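Local coordinates for alpha-n-acetylglucosaminidase family protein (Clostridium perfringens, PDB 4A42) that probably binds carbohydrate as a calcium-containing family 32 carbohydrate-binding module of a multimodular family 89 alpha-N-acetylglucosaminidase, at residues V36-E42 with L54-G58; N45-E51 with I141-K145; K63-L69 with R128-F134; S82-L88 with E137-G142. One frame throughout, in Å; residues are numbered along the deposited sequence. Where two conformers were deposited one is given.

Interaction 1 of 4, residues V36-E42 with L54-G58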
loop_
_atom_site.group_PDB
_atom_site.type_symbol
_atom_site.label_atom_id
_atom_site.label_comp_id
_atom_site.label_asym_id
_atom_site.label_seq_id
_atom_site.Cartn_x
_atom_site.Cartn_y
_atom_site.Cartn_z
ATOM N N VAL A 36 -5.522 -7.729 4.784
ATOM C CA VAL A 36 -4.338 -8.331 4.182
ATOM C C VAL A 36 -4.627 -9.760 3.758
ATOM O O VAL A 36 -5.532 -10.413 4.296
ATOM C CB VAL A 36 -3.128 -8.314 5.145
ATOM C CG1 VAL A 36 -2.743 -6.887 5.483
ATOM C CG2 VAL A 36 -3.442 -9.112 6.415
ATOM N N THR A 37 -3.856 -10.240 2.786
ATOM C CA THR A 37 -4.028 -11.581 2.252
ATOM C C THR A 37 -3.370 -12.640 3.122
ATOM O O THR A 37 -3.667 -13.825 2.999
ATOM C CB THR A 37 -3.473 -11.687 0.820
ATOM O OG1 THR A 37 -2.115 -11.223 0.798
ATOM C CG2 THR A 37 -4.306 -10.839 -0.115
ATOM N N SER A 38 -2.467 -12.210 3.992
ATOM C CA SER A 38 -1.841 -13.127 4.933
ATOM C C SER A 38 -1.254 -12.389 6.118
ATOM O O SER A 38 -1.023 -11.178 6.060
ATOM C CB SER A 38 -0.754 -13.962 4.254
ATOM O OG SER A 38 0.421 -13.215 4.082
ATOM N N ASN A 39 -1.007 -13.150 7.181
ATOM C CA ASN A 39 -0.415 -12.620 8.403
ATOM C C ASN A 39 -1.146 -11.403 8.955
ATOM O O ASN A 39 -0.546 -10.331 9.136
ATOM C CB ASN A 39 1.062 -12.297 8.191
ATOM C CG ASN A 39 1.906 -12.686 9.377
ATOM O OD1 ASN A 39 1.376 -13.038 10.431
ATOM N ND2 ASN A 39 3.224 -12.626 9.220
ATOM N N ASN A 40 -2.425 -11.583 9.226
ATOM C CA ASN A 40 -3.265 -10.540 9.748
ATOM C C ASN A 40 -2.748 -9.987 11.075
ATOM O O ASN A 40 -3.013 -8.839 11.397
ATOM C CB ASN A 40 -4.687 -11.088 9.902
ATOM C CG ASN A 40 -5.666 -10.038 10.330
ATOM O OD1 ASN A 40 -5.964 -9.108 9.583
ATOM N ND2 ASN A 40 -6.178 -10.174 11.540
ATOM N N SER A 41 -2.017 -10.813 11.827
ATOM C CA SER A 41 -1.477 -10.429 13.133
ATOM C C SER A 41 -0.536 -9.235 13.030
ATOM O O SER A 41 -0.323 -8.520 14.005
ATOM C CB SER A 41 -0.729 -11.600 13.782
ATOM O OG SER A 41 0.406 -11.982 13.016
ATOM N N GLU A 42 0.009 -9.019 11.838
ATOM C CA GLU A 42 0.996 -7.964 11.617
ATOM C C GLU A 42 0.415 -6.836 10.774
ATOM O O GLU A 42 1.117 -5.893 10.411
ATOM C CB GLU A 42 2.229 -8.539 10.915
ATOM C CG GLU A 42 3.020 -9.527 11.755
ATOM C CD GLU A 42 4.043 -10.300 10.946
ATOM O OE1 GLU A 42 4.421 -9.836 9.855
ATOM O OE2 GLU A 42 4.472 -11.380 11.397
ATOM N N LEU A 54 7.076 -4.383 10.904
ATOM C CA LEU A 54 6.827 -4.902 9.574
ATOM C C LEU A 54 5.630 -5.812 9.409
ATOM O O LEU A 54 5.251 -6.491 10.339
ATOM C CB LEU A 54 8.044 -5.681 9.124
ATOM C CG LEU A 54 9.383 -5.094 9.538
ATOM C CD1 LEU A 54 10.477 -6.040 9.129
ATOM C CD2 LEU A 54 9.587 -3.745 8.902
ATOM N N TRP A 55 5.062 -5.803 8.202
ATOM C CA TRP A 55 4.091 -6.796 7.788
ATOM C C TRP A 55 4.837 -7.703 6.810
ATOM O O TRP A 55 5.364 -7.250 5.817
ATOM C CB TRP A 55 2.862 -6.171 7.138
ATOM C CG TRP A 55 1.976 -7.175 6.435
ATOM C CD1 TRP A 55 1.119 -8.065 7.021
ATOM C CD2 TRP A 55 1.860 -7.383 5.022
ATOM N NE1 TRP A 55 0.490 -8.812 6.059
ATOM C CE2 TRP A 55 0.922 -8.408 4.825
ATOM C CE3 TRP A 55 2.462 -6.800 3.903
ATOM C CZ2 TRP A 55 0.573 -8.859 3.564
ATOM C CZ3 TRP A 55 2.112 -7.255 2.653
ATOM C CH2 TRP A 55 1.177 -8.270 2.493
ATOM N N VAL A 56 4.905 -8.982 7.134
ATOM C CA VAL A 56 5.639 -9.940 6.339
ATOM C C VAL A 56 4.681 -11.018 5.909
ATOM O O VAL A 56 4.335 -11.880 6.690
ATOM C CB VAL A 56 6.735 -10.581 7.194
ATOM C CG1 VAL A 56 7.524 -11.576 6.404
ATOM C CG2 VAL A 56 7.652 -9.519 7.765
ATOM N N PRO A 57 4.299 -10.999 4.651
ATOM C CA PRO A 57 3.354 -11.988 4.156
ATOM C C PRO A 57 3.988 -13.349 4.056
ATOM O O PRO A 57 5.185 -13.504 4.064
ATOM C CB PRO A 57 2.991 -11.465 2.767
ATOM C CG PRO A 57 4.087 -10.573 2.395
ATOM C CD PRO A 57 4.506 -9.926 3.670
ATOM N N GLY A 58 3.124 -14.343 3.999
ATOM C CA GLY A 58 3.509 -15.706 3.790
ATOM C C GLY A 58 3.576 -15.971 2.276
ATOM O O GLY A 58 3.733 -15.063 1.496
#
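Trp55 lays its indole against the 36-42 segment, with one partner over a face and another at the rim. Val36 CG1 sits over the five-membered ring, 4.2 Å from its centroid and 28° off the normal, a CH-pi contact; Pro57 CD lies over the opposite face, each offset toward the rim. In the ring plane, Trp55 NE1 donates to Ser38 O at 2.8 Å, and Asn39 O lies at the same edge beside CD1. With CG anti to the backbone N, chi1 168° swings the indole so that its NE1 edge faces the carbonyls of Ser38 and Asn39. Both segments belong to the long connection between strands 33-36 and 63-69 of the F5/8 type C (discoidin-like) beta-sandwich, and the contact ties the start of that connection to its later part near the surface. Three further bonds join side chains to backbone. Ser38 OG accepts from Gly58 N at 2.9 Å and passes close to Pro57 CB. Glu42, extended beyond CG, passes the Leu54 carbonyl and brings OE1 to Val56 N at 2.9 Å, met nearly along the carboxylate C-O bond. In the conformer given, Asn39 ND2 donates to Val56 O at 2.9 Å, nearly straight at 177°, with that oxygen in the amide plane; in that conformer Ser41 OG donates to Asn39 OD1 from above the amide plane.

Interaction 2 of 4, residues N45-E51 with I141-K145; sequences NLRDGNE and IGEIK. With CA (calcium ion), chain C.
Leu46 presses its CD2 methyl onto Ile141 CG2, 3.5 Å away, and also meets Ile144 CD1. Its carbonyl O accepts from Ile144 N, fixing the loop against the strand. Beyond this apolar patch lies the calcium ion. Asn45 O, Asn50 O and Gly142 O each bind it at 2.3 Å, joined by Asp48 OD1 and Glu143 OE1, with Thr53 completing the site. The bend at chi2 (79°) turns the Glu143 carboxylate to the metal; its plane lies 16° from that of Asp48, and the metal probably offsets the repulsion between the two. Glu143 OE2 accepts from Gly49 N at 2.7 Å, and Asp48 OD1 takes Asn50 N in an Asx turn, so both carboxylates also brace the loop backbone. At the margin, Lys145 NZ reaches the anti lone pair of Glu51 OE2 in a 2.8 Å salt bridge. Strand 141-148 pairs here with strand 77-82, whose Val81 touches Glu51 and Glu143, while Leu46 also packs on Val34 and Val36 of strand 33-36.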
loop_
_atom_site.group_PDB
_atom_site.type_symbol
_atom_site.label_atom_id
_atom_site.label_comp_id
_atom_site.label_asym_id
_atom_site.label_seq_id
_atom_site.Cartn_x
_atom_site.Cartn_y
_atom_site.Cartn_z
ATOM N N ASN A 45 0.821 -3.170 11.600
ATOM C CA ASN A 45 2.192 -2.698 11.431
ATOM C C ASN A 45 2.318 -1.879 10.152
ATOM O O ASN A 45 3.269 -1.139 9.970
ATOM C CB ASN A 45 3.186 -3.861 11.405
ATOM C CG ASN A 45 3.360 -4.510 12.770
ATOM O OD1 ASN A 45 2.936 -3.963 13.788
ATOM N ND2 ASN A 45 4.001 -5.668 12.796
ATOM N N LEU A 46 1.349 -2.001 9.264
ATOM C CA LEU A 46 1.400 -1.242 8.014
ATOM C C LEU A 46 1.112 0.240 8.196
ATOM O O LEU A 46 1.449 1.052 7.333
ATOM C CB LEU A 46 0.408 -1.812 7.001
ATOM C CG LEU A 46 0.742 -3.171 6.414
ATOM C CD1 LEU A 46 -0.487 -3.699 5.688
ATOM C CD2 LEU A 46 1.938 -3.049 5.466
ATOM N N ARG A 47 0.479 0.582 9.301
ATOM C CA ARG A 47 0.074 1.932 9.487
ATOM C C ARG A 47 0.139 2.393 10.947
ATOM O O ARG A 47 -0.716 3.077 11.416
ATOM C CB ARG A 47 -1.313 2.144 8.882
ATOM C CG ARG A 47 -2.260 1.062 9.217
ATOM C CD ARG A 47 -3.119 1.518 10.350
ATOM N NE ARG A 47 -4.319 0.741 10.563
ATOM C CZ ARG A 47 -5.538 1.200 10.358
ATOM N NH1 ARG A 47 -5.748 2.417 9.920
ATOM N NH2 ARG A 47 -6.541 0.423 10.605
ATOM N N ASP A 48 1.217 2.029 11.603
ATOM C CA ASP A 48 1.433 2.392 13.002
ATOM C C ASP A 48 2.440 3.525 13.192
ATOM O O ASP A 48 2.751 3.908 14.328
ATOM C CB ASP A 48 1.822 1.167 13.835
ATOM C CG ASP A 48 3.163 0.594 13.447
ATOM O OD1 ASP A 48 3.707 0.987 12.390
ATOM O OD2 ASP A 48 3.673 -0.255 14.201
ATOM N N GLY A 49 2.938 4.071 12.085
ATOM C CA GLY A 49 3.852 5.199 12.144
ATOM C C GLY A 49 5.284 4.840 12.499
ATOM O O GLY A 49 6.090 5.725 12.763
ATOM N N ASN A 50 5.599 3.548 12.506
ATOM C CA ASN A 50 6.931 3.064 12.872
ATOM C C ASN A 50 7.498 2.272 11.707
ATOM O O ASN A 50 6.997 1.209 11.381
ATOM C CB ASN A 50 6.825 2.184 14.124
ATOM C CG ASN A 50 8.180 1.707 14.641
ATOM O OD1 ASN A 50 9.114 1.503 13.879
ATOM N ND2 ASN A 50 8.285 1.544 15.955
ATOM N N GLU A 51 8.546 2.770 11.072
ATOM C CA GLU A 51 8.996 2.149 9.825
ATOM C C GLU A 51 9.648 0.791 10.029
ATOM O O GLU A 51 9.857 0.053 9.066
ATOM C CB GLU A 51 9.957 3.068 9.071
ATOM C CG GLU A 51 9.237 4.248 8.450
ATOM C CD GLU A 51 10.154 5.132 7.637
ATOM O OE1 GLU A 51 11.367 4.822 7.536
ATOM O OE2 GLU A 51 9.653 6.138 7.102
ATOM N N ILE A 141 7.042 -5.178 4.514
ATOM C CA ILE A 141 6.631 -3.786 4.390
ATOM C C ILE A 141 6.623 -3.102 5.753
ATOM O O ILE A 141 5.899 -3.502 6.662
ATOM C CB ILE A 141 5.224 -3.695 3.743
ATOM C CG1 ILE A 141 5.191 -4.434 2.398
ATOM C CG2 ILE A 141 4.784 -2.230 3.595
ATOM C CD1 ILE A 141 6.179 -3.925 1.381
ATOM N N GLY A 142 7.449 -2.079 5.906
ATOM C CA GLY A 142 7.543 -1.379 7.173
ATOM C C GLY A 142 6.412 -0.402 7.400
ATOM O O GLY A 142 6.050 -0.149 8.546
ATOM N N GLU A 143 5.862 0.154 6.327
ATOM C CA GLU A 143 4.828 1.159 6.453
ATOM C C GLU A 143 4.273 1.485 5.068
ATOM O O GLU A 143 5.016 1.477 4.089
ATOM C CB GLU A 143 5.434 2.426 7.065
ATOM C CG GLU A 143 4.413 3.406 7.596
ATOM C CD GLU A 143 3.837 3.045 8.971
ATOM O OE1 GLU A 143 4.244 2.071 9.636
ATOM O OE2 GLU A 143 2.958 3.779 9.403
ATOM N N ILE A 144 2.975 1.752 4.996
ATOM C CA ILE A 144 2.365 2.308 3.791
ATOM C C ILE A 144 1.694 3.611 4.175
ATOM O O ILE A 144 0.856 3.654 5.074
ATOM C CB ILE A 144 1.326 1.358 3.170
ATOM C CG1 ILE A 144 2.035 0.114 2.625
ATOM C CG2 ILE A 144 0.539 2.059 2.058
ATOM C CD1 ILE A 144 1.096 -0.951 2.159
ATOM N N LYS A 145 2.113 4.678 3.534
ATOM C CA LYS A 145 1.606 6.008 3.804
ATOM C C LYS A 145 0.785 6.516 2.616
ATOM O O LYS A 145 1.255 6.496 1.516
ATOM C CB LYS A 145 2.752 6.953 4.108
ATOM C CG LYS A 145 3.673 6.428 5.192
ATOM C CD LYS A 145 4.837 7.331 5.489
ATOM C CE LYS A 145 5.940 6.599 6.228
ATOM N NZ LYS A 145 7.214 7.365 6.403
HETATM CA CA CA C . 5.154 -0.008 10.685
#

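Interaction 3 of 4, residues K63-L69 with R128-F134; sequences KSVTFDL and RFVRFNF
Arg128 grips Asp68 side-on: NE donates to OD1 at 2.8 Å and NH2 to OD2 at 3.0 Å, the second on the syn lone pair. Carboxylate and guanidinium planes are 25° apart, and the Arg128 chain runs extended from CG to NE to deliver the pair. Beside them, Phe129 CE1 comes within 3.4 Å of Asp68 CG, the two side chains running side by side. On the sheet face shared by Val65, Phe67, Val130 and Phe132, Phe67 CD1 meets Phe132 CE1 at 3.7 Å with the ring planes at 78°. Val65 CG2 approaches the edge of the Phe134 ring.

These side chains are set by an antiparallel pairing whose strand axes make an angle of 169°. Val65 with Phe132 and Phe67 with Val130 are hydrogen-bonded pairs, each with two N-H...O bonds; Phe67 N to Val130 O is 2.7 Å. Leu69 N adds a bond to Arg128 O. Arg128 and Phe129 both face Ser95 of strand 90-95, a classic beta bulge on the other edge of the strand. Farther out, Ile144 of strand 141-148 packs on Phe67 and Phe132, so the aromatic face lines the interior of the beta-sandwich, whereas Arg131 pairs with Glu93 on the other face. The pairing thus divides its chemistry: apolar contacts hold the inner face, while the two-bond Asp68-Arg128 bridge, with the charges probably stabilising each other, ties the strands together near one end.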
loop_
_atom_site.group_PDB
_atom_site.type_symbol
_atom_site.label_atom_id
_atom_site.label_comp_id
_atom_site.label_asym_id
_atom_site.label_seq_id
_atom_site.Cartn_x
_atom_site.Cartn_y
_atom_site.Cartn_z
ATOM N N LYS A 63 0.086 -11.782 -2.848
ATOM C CA LYS A 63 0.221 -11.053 -1.617
ATOM C C LYS A 63 -0.380 -9.656 -1.824
ATOM O O LYS A 63 0.020 -8.953 -2.723
ATOM C CB LYS A 63 1.693 -10.915 -1.240
ATOM C CG LYS A 63 2.428 -12.175 -1.005
ATOM C CD LYS A 63 3.894 -11.943 -1.045
ATOM C CE LYS A 63 4.553 -12.885 -1.979
ATOM N NZ LYS A 63 4.629 -14.251 -1.439
ATOM N N SER A 64 -1.356 -9.293 -1.012
ATOM C CA SER A 64 -2.053 -8.058 -1.241
ATOM C C SER A 64 -2.531 -7.376 0.038
ATOM O O SER A 64 -2.796 -8.033 1.020
ATOM C CB SER A 64 -3.235 -8.351 -2.164
ATOM O OG SER A 64 -3.898 -7.182 -2.527
ATOM N N VAL A 65 -2.645 -6.060 -0.011
ATOM C CA VAL A 65 -3.190 -5.254 1.081
ATOM C C VAL A 65 -4.240 -4.300 0.513
ATOM O O VAL A 65 -4.001 -3.670 -0.508
ATOM C CB VAL A 65 -2.084 -4.390 1.728
ATOM C CG1 VAL A 65 -2.657 -3.528 2.856
ATOM C CG2 VAL A 65 -0.921 -5.258 2.216
ATOM N N THR A 66 -5.397 -4.184 1.163
ATOM C CA THR A 66 -6.406 -3.219 0.729
ATOM C C THR A 66 -6.777 -2.266 1.860
ATOM O O THR A 66 -7.187 -2.705 2.934
ATOM C CB THR A 66 -7.689 -3.909 0.237
ATOM O OG1 THR A 66 -7.389 -4.734 -0.895
ATOM C CG2 THR A 66 -8.728 -2.865 -0.175
ATOM N N PHE A 67 -6.617 -0.968 1.625
ATOM C CA PHE A 67 -7.082 0.044 2.574
ATOM C C PHE A 67 -8.466 0.511 2.157
ATOM O O PHE A 67 -8.705 0.787 0.977
ATOM C CB PHE A 67 -6.154 1.266 2.623
ATOM C CG PHE A 67 -4.821 1.001 3.234
ATOM C CD1 PHE A 67 -3.797 0.455 2.476
ATOM C CD2 PHE A 67 -4.574 1.316 4.566
ATOM C CE1 PHE A 67 -2.563 0.213 3.039
ATOM C CE2 PHE A 67 -3.336 1.076 5.127
ATOM C CZ PHE A 67 -2.338 0.520 4.365
ATOM N N ASP A 68 -9.370 0.579 3.129
ATOM C CA ASP A 68 -10.685 1.179 2.942
ATOM C C ASP A 68 -10.661 2.496 3.704
ATOM O O ASP A 68 -10.699 2.513 4.933
ATOM C CB ASP A 68 -11.784 0.245 3.472
ATOM C CG ASP A 68 -13.193 0.807 3.277
ATOM O OD1 ASP A 68 -13.330 1.979 2.873
ATOM O OD2 ASP A 68 -14.168 0.069 3.540
ATOM N N LEU A 69 -10.555 3.598 2.973
ATOM C CA LEU A 69 -10.518 4.924 3.577
ATOM C C LEU A 69 -11.868 5.349 4.176
ATOM O O LEU A 69 -11.958 6.393 4.819
ATOM C CB LEU A 69 -10.032 5.960 2.556
ATOM C CG LEU A 69 -8.660 5.627 1.948
ATOM C CD1 LEU A 69 -8.187 6.707 0.987
ATOM C CD2 LEU A 69 -7.628 5.404 3.043
ATOM N N ARG A 128 -11.975 5.462 -2.589
ATOM C CA ARG A 128 -12.237 4.933 -1.278
ATOM C C ARG A 128 -11.306 3.758 -0.919
ATOM O O ARG A 128 -10.892 3.622 0.209
ATOM C CB ARG A 128 -13.702 4.522 -1.127
ATOM C CG ARG A 128 -13.997 3.796 0.140
ATOM C CD ARG A 128 -15.454 3.621 0.406
ATOM N NE ARG A 128 -15.628 2.598 1.410
ATOM C CZ ARG A 128 -16.779 2.147 1.838
ATOM N NH1 ARG A 128 -17.893 2.643 1.340
ATOM N NH2 ARG A 128 -16.832 1.192 2.755
ATOM N N PHE A 129 -10.972 2.934 -1.902
ATOM C CA PHE A 129 -10.130 1.764 -1.656
ATOM C C PHE A 129 -8.790 1.906 -2.344
ATOM O O PHE A 129 -8.718 2.331 -3.491
ATOM C CB PHE A 129 -10.823 0.490 -2.148
ATOM C CG PHE A 129 -12.169 0.252 -1.526
ATOM C CD1 PHE A 129 -12.295 -0.476 -0.353
ATOM C CD2 PHE A 129 -13.310 0.759 -2.116
ATOM C CE1 PHE A 129 -13.538 -0.690 0.215
ATOM C CE2 PHE A 129 -14.554 0.547 -1.550
ATOM C CZ PHE A 129 -14.665 -0.181 -0.386
ATOM N N VAL A 130 -7.725 1.549 -1.632
ATOM C CA VAL A 130 -6.396 1.537 -2.214
ATOM C C VAL A 130 -5.819 0.147 -2.003
ATOM O O VAL A 130 -5.682 -0.314 -0.864
ATOM C CB VAL A 130 -5.488 2.625 -1.600
ATOM C CG1 VAL A 130 -4.217 2.789 -2.423
ATOM C CG2 VAL A 130 -6.235 3.955 -1.507
ATOM N N ARG A 131 -5.500 -0.526 -3.108
ATOM C CA ARG A 131 -5.022 -1.895 -3.059
ATOM C C ARG A 131 -3.590 -2.000 -3.573
ATOM O O ARG A 131 -3.240 -1.437 -4.610
ATOM C CB ARG A 131 -5.952 -2.837 -3.835
ATOM C CG ARG A 131 -5.535 -4.308 -3.738
ATOM C CD ARG A 131 -6.632 -5.235 -4.231
ATOM N NE ARG A 131 -6.827 -5.134 -5.670
ATOM C CZ ARG A 131 -7.812 -5.737 -6.327
ATOM N NH1 ARG A 131 -8.685 -6.486 -5.661
ATOM N NH2 ARG A 131 -7.923 -5.596 -7.645
ATOM N N PHE A 132 -2.765 -2.707 -2.802
ATOM C CA PHE A 132 -1.353 -2.911 -3.095
ATOM C C PHE A 132 -1.137 -4.384 -3.368
ATOM O O PHE A 132 -1.517 -5.230 -2.566
ATOM C CB PHE A 132 -0.491 -2.478 -1.895
ATOM C CG PHE A 132 -0.597 -1.014 -1.581
ATOM C CD1 PHE A 132 -1.683 -0.523 -0.864
ATOM C CD2 PHE A 132 0.378 -0.124 -2.005
ATOM C CE1 PHE A 132 -1.799 0.831 -0.593
ATOM C CE2 PHE A 132 0.276 1.235 -1.717
ATOM C CZ PHE A 132 -0.823 1.712 -1.021
ATOM N N ASN A 133 -0.532 -4.697 -4.503
ATOM C CA ASN A 133 -0.204 -6.075 -4.805
ATOM C C ASN A 133 1.299 -6.206 -4.861
ATOM O O ASN A 133 1.974 -5.347 -5.420
ATOM C CB ASN A 133 -0.842 -6.472 -6.132
ATOM C CG ASN A 133 -2.292 -6.044 -6.211
ATOM O OD1 ASN A 133 -3.144 -6.575 -5.493
ATOM N ND2 ASN A 133 -2.577 -5.051 -7.055
ATOM N N PHE A 134 1.829 -7.261 -4.252
ATOM C CA PHE A 134 3.274 -7.449 -4.201
ATOM C C PHE A 134 3.642 -8.777 -4.830
ATOM O O PHE A 134 3.112 -9.816 -4.452
ATOM C CB PHE A 134 3.782 -7.386 -2.759
ATOM C CG PHE A 134 3.431 -6.109 -2.058
ATOM C CD1 PHE A 134 4.073 -4.930 -2.387
ATOM C CD2 PHE A 134 2.447 -6.080 -1.084
ATOM C CE1 PHE A 134 3.753 -3.743 -1.761
ATOM C CE2 PHE A 134 2.118 -4.881 -0.438
ATOM C CZ PHE A 134 2.778 -3.717 -0.774
HETATM O O HOH W 1 2.470 -12.358 -4.637
#

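Interaction 4 of 4, residues S82-L88 with E137-G142. With CA (calcium ion), chain C.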
loop_
_atom_site.group_PDB
_atom_site.type_symbol
_atom_site.label_atom_id
_atom_site.label_comp_id
_atom_site.label_asym_id
_atom_site.label_seq_id
_atom_site.Cartn_x
_atom_site.Cartn_y
_atom_site.Cartn_z
ATOM N N SER A 82 9.879 -0.219 2.196
ATOM C CA SER A 82 10.178 -1.627 1.907
ATOM C C SER A 82 11.438 -2.076 2.617
ATOM O O SER A 82 12.523 -1.586 2.324
ATOM C CB SER A 82 10.343 -1.832 0.398
ATOM O OG SER A 82 10.532 -3.204 0.102
ATOM N N LYS A 83 11.289 -3.019 3.541
ATOM C CA LYS A 83 12.378 -3.411 4.421
ATOM C C LYS A 83 13.048 -4.739 4.045
ATOM O O LYS A 83 14.102 -5.075 4.582
ATOM C CB LYS A 83 11.895 -3.409 5.883
ATOM C CG LYS A 83 11.673 -1.993 6.440
ATOM C CD LYS A 83 12.974 -1.393 6.976
ATOM C CE LYS A 83 12.821 0.084 7.328
ATOM N NZ LYS A 83 14.045 0.629 8.027
ATOM N N GLY A 84 12.440 -5.495 3.136
ATOM C CA GLY A 84 13.054 -6.723 2.647
ATOM C C GLY A 84 14.297 -6.483 1.800
ATOM O O GLY A 84 14.604 -5.350 1.429
ATOM N N ASN A 85 15.014 -7.550 1.466
ATOM C CA ASN A 85 16.267 -7.391 0.718
ATOM C C ASN A 85 16.125 -7.099 -0.773
ATOM O O ASN A 85 16.928 -6.343 -1.360
ATOM C CB ASN A 85 17.151 -8.616 0.899
ATOM C CG ASN A 85 17.843 -8.633 2.230
ATOM O OD1 ASN A 85 17.946 -7.602 2.900
ATOM N ND2 ASN A 85 18.339 -9.799 2.625
ATOM N N SER A 86 15.120 -7.710 -1.385
ATOM C CA SER A 86 14.971 -7.697 -2.827
ATOM C C SER A 86 14.255 -6.432 -3.270
ATOM O O SER A 86 13.423 -5.910 -2.541
ATOM C CB SER A 86 14.170 -8.931 -3.280
ATOM O OG SER A 86 14.905 -10.136 -3.104
ATOM N N PRO A 87 14.560 -5.945 -4.481
ATOM C CA PRO A 87 13.780 -4.834 -5.035
ATOM C C PRO A 87 12.298 -5.174 -5.005
ATOM O O PRO A 87 11.900 -6.285 -5.345
ATOM C CB PRO A 87 14.283 -4.743 -6.474
ATOM C CG PRO A 87 15.699 -5.260 -6.379
ATOM C CD PRO A 87 15.617 -6.391 -5.401
ATOM N N LEU A 88 11.482 -4.220 -4.587
ATOM C CA LEU A 88 10.054 -4.468 -4.482
ATOM C C LEU A 88 9.400 -4.460 -5.851
ATOM O O LEU A 88 9.636 -3.568 -6.657
ATOM C CB LEU A 88 9.404 -3.425 -3.577
ATOM C CG LEU A 88 7.966 -3.724 -3.155
ATOM C CD1 LEU A 88 7.934 -4.932 -2.228
ATOM C CD2 LEU A 88 7.359 -2.511 -2.476
ATOM N N GLU A 137 9.912 -11.420 -4.022
ATOM C CA GLU A 137 10.238 -12.283 -2.907
ATOM C C GLU A 137 10.699 -11.436 -1.721
ATOM O O GLU A 137 11.120 -10.317 -1.883
ATOM C CB GLU A 137 11.343 -13.242 -3.317
ATOM C CG GLU A 137 10.941 -14.215 -4.401
ATOM C CD GLU A 137 9.745 -15.053 -3.997
ATOM O OE1 GLU A 137 9.701 -15.459 -2.825
ATOM O OE2 GLU A 137 8.853 -15.307 -4.829
ATOM N N ASN A 138 10.730 -12.180 -0.548
ATOM C CA ASN A 138 11.046 -11.561 0.743
ATOM C C ASN A 138 10.390 -10.203 0.984
ATOM O O ASN A 138 11.041 -9.269 1.454
ATOM C CB ASN A 138 12.565 -11.478 0.989
ATOM C CG ASN A 138 13.317 -10.778 -0.133
ATOM O OD1 ASN A 138 13.248 -9.554 -0.285
ATOM N ND2 ASN A 138 14.065 -11.553 -0.911
ATOM N N VAL A 139 9.036 -10.185 0.673
ATOM C CA VAL A 139 8.392 -8.908 0.954
ATOM C C VAL A 139 8.276 -8.607 2.441
ATOM O O VAL A 139 7.728 -9.397 3.175
ATOM C CB VAL A 139 6.970 -8.915 0.345
ATOM C CG1 VAL A 139 6.193 -7.692 0.732
ATOM C CG2 VAL A 139 7.049 -9.032 -1.161
ATOM N N LYS A 140 8.769 -7.454 2.871
ATOM C CA LYS A 140 8.589 -7.026 4.249
ATOM C C LYS A 140 8.273 -5.545 4.210
ATOM O O LYS A 140 9.136 -4.751 3.931
ATOM C CB LYS A 140 9.856 -7.281 5.073
ATOM C CG LYS A 140 10.326 -8.711 4.990
ATOM C CD LYS A 140 11.539 -8.981 5.858
ATOM C CE LYS A 140 11.867 -10.457 5.829
ATOM N NZ LYS A 140 12.936 -10.832 6.763
ATOM N N ILE A 141 7.042 -5.178 4.514
ATOM C CA ILE A 141 6.631 -3.786 4.390
ATOM C C ILE A 141 6.623 -3.102 5.753
ATOM O O ILE A 141 5.899 -3.502 6.662
ATOM C CB ILE A 141 5.224 -3.695 3.743
ATOM C CG1 ILE A 141 5.191 -4.434 2.398
ATOM C CG2 ILE A 141 4.784 -2.230 3.595
ATOM C CD1 ILE A 141 6.179 -3.925 1.381
ATOM N N GLY A 142 7.449 -2.079 5.906
ATOM C CA GLY A 142 7.543 -1.379 7.173
ATOM C C GLY A 142 6.412 -0.402 7.400
ATOM O O GLY A 142 6.050 -0.149 8.546
HETATM CA CA CA C . 5.154 -0.008 10.685
HETATM O O HOH W 2 10.273 -5.750 1.147
HETATM O O HOH W 3 12.091 -7.097 -0.517
#
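In the conformer given, chi1 54° sets Asn138 CG between its own backbone N and carbonyl carbon, while Ser86 holds OG anti to its carbonyl carbon (chi1 -69°). Together these rotations let the amide in that conformer straddle Ser86: Asn138 OD1 accepts from Ser86 N at 2.8 Å, and ND2 donates to Ser86 OG at 2.7 Å, with the hydroxyl oxygen close to the amide plane. One side chain thereby engages both the backbone and the hydroxyl of its partner. Toward the strand, Lys83 N donates to Lys140 O at 2.8 Å, and the bond from Gly84 N to the same oxygen is weak. A water bridges this join, accepting from Gly84 N and from Lys140 N, and is hydrogen-bonded to Ser82 OG. Gly84 also brings its CA within 3.5 Å of Asn138 O in a CA-H...O contact. On the inner side, Leu88 CD1 meets Ile141 CD1 at 4.1 Å, the two side chains crossing at about a right angle, and Phe134 packs against both. Ser82 and Ile141 form an antiparallel non-hydrogen-bonded pair, where strands 77-82 and 141-148 of the four-stranded sheet come together; beyond it the 82-88 loop packs on residues 137-141 at this end of the discoidin-like beta-sandwich, and Gly142 O binds calcium.

In the fold
All four contacts lie in one F5/8 type C beta-sandwich, their centres 12 to 17 Å apart. Interaction 1 closes within the long connection after strand 33-36, before interactions 3 and 4 open; its segments alternate along the chain with those of interaction 2, as do those of interaction 3 with those of interaction 4. Interactions 2 and 4 share Ile141 and Gly142 at the start of strand 141-148, so calcium-binding loop and neighbouring loop meet on one strand. Interaction 3 belongs to the other sheet, and Phe132 against Ile144 and Phe134 against Ile141 join the two across the core. Trp55 N to Ile141 O links interaction 1 to that strand, so the calcium site, the loops and the core are in direct contact.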